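Transcription termination factor NusA (Planctomyces limnophilus, PDB 4MTN) probably takes part in both transcription termination and antitermination, binding the core RNA polymerase and nascent RNA. Local coordinates at residues R202-S213 / L240-W250. Residues are numbered along the deposited sequence; the frame is centred on the assembly and turned at random.
Sequences REAGYRTKVAVS and LGGERIEVVRW
Strands 207-213 and 244-249 pair in parallel in the first KH domain of NusA, at one side of its three-stranded sheet. The backbone ladder alternates between them, as where Glu246 N donates to Thr208 O at 2.8 Å.

The tight part is the buried carboxylate of Glu243. Its chain is extended and meets the Arg202 guanidinium edge-on, the two planes only 21° apart. Arg202 NH2 binds the syn lone pair of Glu243 OE1 at 2.8 Å. Gly205 N reaches the same OE1 at 3.0 Å, but from above the carboxylate plane. Arg202 NH1 turns instead to the carbonyls of Arg173 and His175. On the face with Thr208, Val210 CG2 packs on Ile245 CG2 at 4.0 Å.

The loose side is the end at Arg207 and Arg244, where Arg244 is exposed to solvent; further along the same face Lys209 is buried. Here Glu246 bridges two cations, Arg207 NH1 at OE2 and Lys209 NZ at OE1, the latter modelled too short to trust its length. The bend at chi3 (-59°) turns the Arg207 guanidinium back over Arg244 CB. A leucine in place of Arg207 would probably leave Glu246 OE2 without its cation and Gln297 without its NE partner. A water accepts from Arg207 NH1 at 3.0 Å and from Arg244 NE at 2.7 Å.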
ATOM      1  N   ARG A 202       0.702  10.631  -0.123  1.00 37.10           N
ATOM      2  CA  ARG A 202      -0.409  10.923  -1.021  1.00 38.24           C
ATOM      3  C   ARG A 202      -1.795  10.842  -0.387  1.00 42.53           C
ATOM      4  O   ARG A 202      -2.097   9.922   0.374  1.00 45.73           O
ATOM      5  CB  ARG A 202      -0.363   9.976  -2.223  1.00 34.78           C
ATOM      6  CG  ARG A 202      -1.462  10.239  -3.239  1.00 34.54           C
ATOM      7  CD  ARG A 202      -1.422   9.265  -4.401  1.00 36.49           C
ATOM      8  NE  ARG A 202      -2.270   9.725  -5.496  1.00 36.21           N
ATOM      9  CZ  ARG A 202      -2.632   8.976  -6.532  1.00 40.19           C
ATOM     10  NH1 ARG A 202      -2.224   7.717  -6.620  1.00 42.31           N
ATOM     11  NH2 ARG A 202      -3.408   9.487  -7.479  1.00 38.66           N
ATOM     12  N   GLU A 203      -2.628  11.830  -0.705  1.00 44.41           N
ATOM     13  CA  GLU A 203      -4.072  11.704  -0.556  1.00 45.04           C
ATOM     14  C   GLU A 203      -4.680  11.745  -1.953  1.00 42.22           C
ATOM     15  O   GLU A 203      -4.708  12.797  -2.593  1.00 40.70           O
ATOM     16  CB  GLU A 203      -4.643  12.811   0.327  1.00 54.29           C
ATOM     17  CG  GLU A 203      -4.292  12.663   1.798  1.00 67.65           C
ATOM     18  CD  GLU A 203      -5.079  13.607   2.683  1.00 79.46           C
ATOM     19  OE1 GLU A 203      -6.033  14.241   2.181  1.00 82.00           O
ATOM     20  OE2 GLU A 203      -4.743  13.716   3.879  1.00 83.51           O
ATOM     21  N   ALA A 204      -5.171  10.597  -2.410  1.00 39.51           N
ATOM     22  CA  ALA A 204      -5.536  10.405  -3.812  1.00 40.27           C
ATOM     23  C   ALA A 204      -6.603  11.377  -4.302  1.00 47.08           C
ATOM     24  O   ALA A 204      -7.672  11.502  -3.705  1.00 48.15           O
ATOM     25  CB  ALA A 204      -5.998   8.974  -4.035  1.00 40.98           C
ATOM     26  N   GLY A 205      -6.301  12.057  -5.403  1.00 50.89           N
ATOM     27  CA  GLY A 205      -7.228  12.991  -6.012  1.00 46.91           C
ATOM     28  C   GLY A 205      -7.166  14.378  -5.405  1.00 42.92           C
ATOM     29  O   GLY A 205      -7.895  15.277  -5.826  1.00 43.28           O
ATOM     30  N   TYR A 206      -6.295  14.559  -4.418  1.00 42.17           N
ATOM     31  CA  TYR A 206      -6.212  15.835  -3.718  1.00 43.44           C
ATOM     32  C   TYR A 206      -4.796  16.410  -3.672  1.00 41.03           C
ATOM     33  O   TYR A 206      -4.513  17.410  -4.329  1.00 42.23           O
ATOM     34  CB  TYR A 206      -6.764  15.684  -2.300  1.00 45.99           C
ATOM     35  CG  TYR A 206      -8.251  15.408  -2.266  1.00 52.31           C
ATOM     36  CD1 TYR A 206      -8.736  14.108  -2.207  1.00 51.29           C
ATOM     37  CD2 TYR A 206      -9.168  16.450  -2.302  1.00 44.12           C
ATOM     38  CE1 TYR A 206     -10.097  13.854  -2.179  1.00 49.92           C
ATOM     39  CE2 TYR A 206     -10.528  16.205  -2.274  1.00 49.15           C
ATOM     40  CZ  TYR A 206     -10.987  14.908  -2.214  1.00 52.44           C
ATOM     41  OH  TYR A 206     -12.341  14.667  -2.187  1.00 61.44           O
ATOM     42  N   ARG A 207      -3.908  15.785  -2.904  1.00 41.28           N
ATOM     43  CA  ARG A 207      -2.564  16.331  -2.735  1.00 45.11           C
ATOM     44  C   ARG A 207      -1.496  15.262  -2.519  1.00 45.62           C
ATOM     45  O   ARG A 207      -1.732  14.261  -1.841  1.00 46.07           O
ATOM     46  CB  ARG A 207      -2.550  17.319  -1.568  1.00 50.06           C
ATOM     47  CG  ARG A 207      -1.285  18.158  -1.473  1.00 51.29           C
ATOM     48  CD  ARG A 207      -1.446  19.280  -0.463  1.00 55.20           C
ATOM     49  NE  ARG A 207      -2.553  20.167  -0.806  1.00 56.89           N
ATOM     50  CZ  ARG A 207      -2.451  21.210  -1.625  1.00 61.38           C
ATOM     51  NH1 ARG A 207      -1.287  21.502  -2.190  1.00 60.10           N
ATOM     52  NH2 ARG A 207      -3.513  21.963  -1.880  1.00 65.48           N
ATOM     53  N   THR A 208      -0.317  15.493  -3.093  1.00 46.17           N
ATOM     54  CA  THR A 208       0.820  14.591  -2.932  1.00 41.95           C
ATOM     55  C   THR A 208       2.115  15.360  -2.676  1.00 41.82           C
ATOM     56  O   THR A 208       2.490  16.233  -3.459  1.00 44.05           O
ATOM     57  CB  THR A 208       1.013  13.698  -4.172  1.00 43.47           C
ATOM     58  OG1 THR A 208      -0.179  12.945  -4.417  1.00 49.18           O
ATOM     59  CG2 THR A 208       2.176  12.741  -3.963  1.00 45.50           C
ATOM     60  N   LYS A 209       2.796  15.031  -1.582  1.00 41.96           N
ATOM     61  CA  LYS A 209       4.097  15.622  -1.282  1.00 40.69           C
ATOM     62  C   LYS A 209       5.229  14.707  -1.745  1.00 45.35           C
ATOM     63  O   LYS A 209       5.268  13.528  -1.394  1.00 48.36           O
ATOM     64  CB  LYS A 209       4.234  15.909   0.216  1.00 37.04           C
ATOM     65  CG  LYS A 209       3.432  17.107   0.705  1.00 33.85           C
ATOM     66  CD  LYS A 209       3.658  17.347   2.193  1.00 38.10           C
ATOM     67  CE  LYS A 209       2.887  18.560   2.691  1.00 39.14           C
ATOM     68  NZ  LYS A 209       3.320  19.815   2.015  1.00 40.67           N
ATOM     69  N   VAL A 210       6.151  15.260  -2.530  1.00 42.82           N
ATOM     70  CA  VAL A 210       7.257  14.489  -3.090  1.00 38.01           C
ATOM     71  C   VAL A 210       8.612  15.005  -2.617  1.00 38.22           C
ATOM     72  O   VAL A 210       8.953  16.167  -2.835  1.00 43.64           O
ATOM     73  CB  VAL A 210       7.242  14.517  -4.631  1.00 39.24           C
ATOM     74  CG1 VAL A 210       8.291  13.563  -5.190  1.00 37.49           C
ATOM     75  CG2 VAL A 210       5.857  14.178  -5.161  1.00 39.27           C
ATOM     76  N   ALA A 211       9.384  14.134  -1.975  1.00 39.68           N
ATOM     77  CA  ALA A 211      10.729  14.489  -1.533  1.00 39.70           C
ATOM     78  C   ALA A 211      11.773  13.866  -2.454  1.00 40.58           C
ATOM     79  O   ALA A 211      11.838  12.645  -2.596  1.00 37.89           O
ATOM     80  CB  ALA A 211      10.951  14.047  -0.097  1.00 39.52           C
ATOM     81  N   VAL A 212      12.592  14.712  -3.074  1.00 40.89           N
ATOM     82  CA  VAL A 212      13.576  14.256  -4.051  1.00 38.89           C
ATOM     83  C   VAL A 212      15.002  14.634  -3.654  1.00 43.16           C
ATOM     84  O   VAL A 212      15.215  15.526  -2.833  1.00 45.42           O
ATOM     85  CB  VAL A 212      13.282  14.831  -5.450  1.00 38.85           C
ATOM     86  CG1 VAL A 212      11.928  14.349  -5.951  1.00 34.78           C
ATOM     87  CG2 VAL A 212      13.333  16.353  -5.422  1.00 37.13           C
ATOM     88  N   SER A 213      15.976  13.946  -4.242  1.00 45.94           N
ATOM     89  CA  SER A 213      17.382  14.215  -3.963  1.00 46.21           C
ATOM     90  C   SER A 213      18.260  13.889  -5.167  1.00 44.98           C
ATOM     91  O   SER A 213      17.831  13.199  -6.092  1.00 40.43           O
ATOM     92  CB  SER A 213      17.853  13.414  -2.747  1.00 47.29           C
ATOM     93  OG  SER A 213      18.004  12.044  -3.070  1.00 49.18           O
ATOM     94  N   LEU A 240      -4.114  12.659 -12.845  1.00 64.98           N
ATOM     95  CA  LEU A 240      -4.698  12.214 -11.587  1.00 59.24           C
ATOM     96  C   LEU A 240      -6.008  12.938 -11.288  1.00 61.90           C
ATOM     97  O   LEU A 240      -6.609  12.739 -10.232  1.00 65.24           O
ATOM     98  CB  LEU A 240      -3.707  12.419 -10.441  1.00 51.07           C
ATOM     99  CG  LEU A 240      -2.380  11.678 -10.593  1.00 47.39           C
ATOM    100  CD1 LEU A 240      -1.462  11.978  -9.422  1.00 47.99           C
ATOM    101  CD2 LEU A 240      -2.615  10.181 -10.729  1.00 45.91           C
ATOM    102  N   GLY A 241      -6.445  13.780 -12.219  1.00 58.77           N
ATOM    103  CA  GLY A 241      -7.709  14.481 -12.078  1.00 60.73           C
ATOM    104  C   GLY A 241      -7.628  15.805 -11.343  1.00 58.97           C
ATOM    105  O   GLY A 241      -8.603  16.242 -10.730  1.00 59.97           O
ATOM    106  N   GLY A 242      -6.468  16.451 -11.404  1.00 54.83           N
ATOM    107  CA  GLY A 242      -6.286  17.743 -10.769  1.00 47.59           C
ATOM    108  C   GLY A 242      -5.674  17.654  -9.386  1.00 53.73           C
ATOM    109  O   GLY A 242      -5.773  18.586  -8.589  1.00 57.83           O
ATOM    110  N   GLU A 243      -5.043  16.522  -9.099  1.00 52.84           N
ATOM    111  CA  GLU A 243      -4.370  16.317  -7.821  1.00 51.97           C
ATOM    112  C   GLU A 243      -3.157  17.237  -7.691  1.00 51.84           C
ATOM    113  O   GLU A 243      -2.330  17.319  -8.599  1.00 47.32           O
ATOM    114  CB  GLU A 243      -3.954  14.851  -7.675  1.00 50.14           C
ATOM    115  CG  GLU A 243      -3.190  14.528  -6.403  1.00 49.95           C
ATOM    116  CD  GLU A 243      -3.005  13.035  -6.203  1.00 48.22           C
ATOM    117  OE1 GLU A 243      -3.669  12.250  -6.911  1.00 49.70           O
ATOM    118  OE2 GLU A 243      -2.194  12.646  -5.337  1.00 47.70           O
ATOM    119  N   ARG A 244      -3.061  17.934  -6.562  1.00 47.51           N
ATOM    120  CA  ARG A 244      -1.965  18.870  -6.329  1.00 44.75           C
ATOM    121  C   ARG A 244      -0.672  18.148  -5.966  1.00 49.45           C
ATOM    122  O   ARG A 244      -0.658  17.277  -5.098  1.00 50.65           O
ATOM    123  CB  ARG A 244      -2.337  19.863  -5.226  1.00 45.81           C
ATOM    124  CG  ARG A 244      -3.436  20.837  -5.615  1.00 57.93           C
ATOM    125  CD  ARG A 244      -3.079  21.574  -6.896  1.00 55.37           C
ATOM    126  NE  ARG A 244      -1.785  22.240  -6.794  1.00 58.38           N
ATOM    127  CZ  ARG A 244      -1.136  22.773  -7.824  1.00 62.96           C
ATOM    128  NH1 ARG A 244      -1.659  22.719  -9.041  1.00 63.08           N
ATOM    129  NH2 ARG A 244       0.038  23.360  -7.637  1.00 64.36           N
ATOM    130  N   ILE A 245       0.417  18.520  -6.631  1.00 43.06           N
ATOM    131  CA  ILE A 245       1.703  17.868  -6.408  1.00 42.15           C
ATOM    132  C   ILE A 245       2.772  18.848  -5.933  1.00 42.39           C
ATOM    133  O   ILE A 245       3.135  19.785  -6.646  1.00 42.66           O
ATOM    134  CB  ILE A 245       2.198  17.166  -7.686  1.00 41.78           C
ATOM    135  CG1 ILE A 245       1.178  16.120  -8.142  1.00 46.36           C
ATOM    136  CG2 ILE A 245       3.553  16.523  -7.450  1.00 42.22           C
ATOM    137  CD1 ILE A 245       1.582  15.378  -9.393  1.00 51.41           C
ATOM    138  N   GLU A 246       3.269  18.624  -4.720  1.00 42.42           N
ATOM    139  CA  GLU A 246       4.333  19.449  -4.157  1.00 53.02           C
ATOM    140  C   GLU A 246       5.654  18.691  -4.140  1.00 49.44           C
ATOM    141  O   GLU A 246       5.771  17.649  -3.498  1.00 41.81           O
ATOM    142  CB  GLU A 246       3.980  19.898  -2.737  1.00 57.16           C
ATOM    143  CG  GLU A 246       2.617  20.547  -2.595  1.00 66.30           C
ATOM    144  CD  GLU A 246       2.259  20.820  -1.147  1.00 75.79           C
ATOM    145  OE1 GLU A 246       3.135  20.641  -0.274  1.00 78.33           O
ATOM    146  OE2 GLU A 246       1.104  21.209  -0.880  1.00 79.81           O
ATOM    147  N   VAL A 247       6.650  19.215  -4.847  1.00 49.65           N
ATOM    148  CA  VAL A 247       7.973  18.607  -4.852  1.00 46.47           C
ATOM    149  C   VAL A 247       8.915  19.381  -3.940  1.00 45.83           C
ATOM    150  O   VAL A 247       9.158  20.569  -4.150  1.00 43.44           O
ATOM    151  CB  VAL A 247       8.571  18.548  -6.268  1.00 41.27           C
ATOM    152  CG1 VAL A 247       9.950  17.912  -6.232  1.00 41.10           C
ATOM    153  CG2 VAL A 247       7.650  17.779  -7.198  1.00 40.54           C
ATOM    154  N   VAL A 248       9.437  18.706  -2.921  1.00 45.44           N
ATOM    155  CA  VAL A 248      10.369  19.336  -1.995  1.00 46.26           C
ATOM    156  C   VAL A 248      11.706  18.605  -1.969  1.00 47.40           C
ATOM    157  O   VAL A 248      11.875  17.573  -2.621  1.00 42.99           O
ATOM    158  CB  VAL A 248       9.791  19.390  -0.570  1.00 47.02           C
ATOM    159  CG1 VAL A 248       8.547  20.264  -0.537  1.00 48.30           C
ATOM    160  CG2 VAL A 248       9.479  17.989  -0.073  1.00 43.63           C
ATOM    161  N   ARG A 249      12.652  19.139  -1.204  1.00 48.26           N
ATOM    162  CA  ARG A 249      13.997  18.580  -1.161  1.00 54.89           C
ATOM    163  C   ARG A 249      14.150  17.597  -0.008  1.00 54.25           C
ATOM    164  O   ARG A 249      13.809  17.905   1.134  1.00 45.98           O
ATOM    165  CB  ARG A 249      15.037  19.698  -1.041  1.00 60.35           C
ATOM    166  CG  ARG A 249      16.474  19.231  -1.212  1.00 68.54           C
ATOM    167  CD  ARG A 249      17.462  20.312  -0.796  1.00 75.51           C
ATOM    168  NE  ARG A 249      17.359  21.509  -1.626  1.00 79.45           N
ATOM    169  CZ  ARG A 249      18.233  21.843  -2.570  1.00 80.02           C
ATOM    170  NH1 ARG A 249      19.286  21.070  -2.806  1.00 78.96           N
ATOM    171  NH2 ARG A 249      18.059  22.952  -3.276  1.00 78.91           N
ATOM    172  N   TRP A 250      14.664  16.410  -0.315  1.00 53.49           N
ATOM    173  CA  TRP A 250      14.927  15.408   0.710  1.00 50.01           C
ATOM    174  C   TRP A 250      16.224  15.712   1.451  1.00 49.65           C
ATOM    175  O   TRP A 250      17.193  16.187   0.860  1.00 55.18           O
ATOM    176  CB  TRP A 250      14.994  14.007   0.098  1.00 52.76           C
ATOM    177  CG  TRP A 250      15.524  12.972   1.048  1.00 57.73           C
ATOM    178  CD1 TRP A 250      16.817  12.550   1.163  1.00 59.83           C
ATOM    179  CD2 TRP A 250      14.775  12.240   2.027  1.00 59.16           C
ATOM    180  NE1 TRP A 250      16.919  11.598   2.147  1.00 60.97           N
ATOM    181  CE2 TRP A 250      15.679  11.389   2.693  1.00 62.18           C
ATOM    182  CE3 TRP A 250      13.428  12.218   2.401  1.00 59.64           C
ATOM    183  CZ2 TRP A 250      15.280  10.527   3.712  1.00 62.91           C
ATOM    184  CZ3 TRP A 250      13.033  11.361   3.412  1.00 59.83           C
ATOM    185  CH2 TRP A 250      13.957  10.528   4.057  1.00 61.29           C
TER
HETATM  186  O   HOH W   1      -1.421  23.516  -4.416  1.00 55.42           O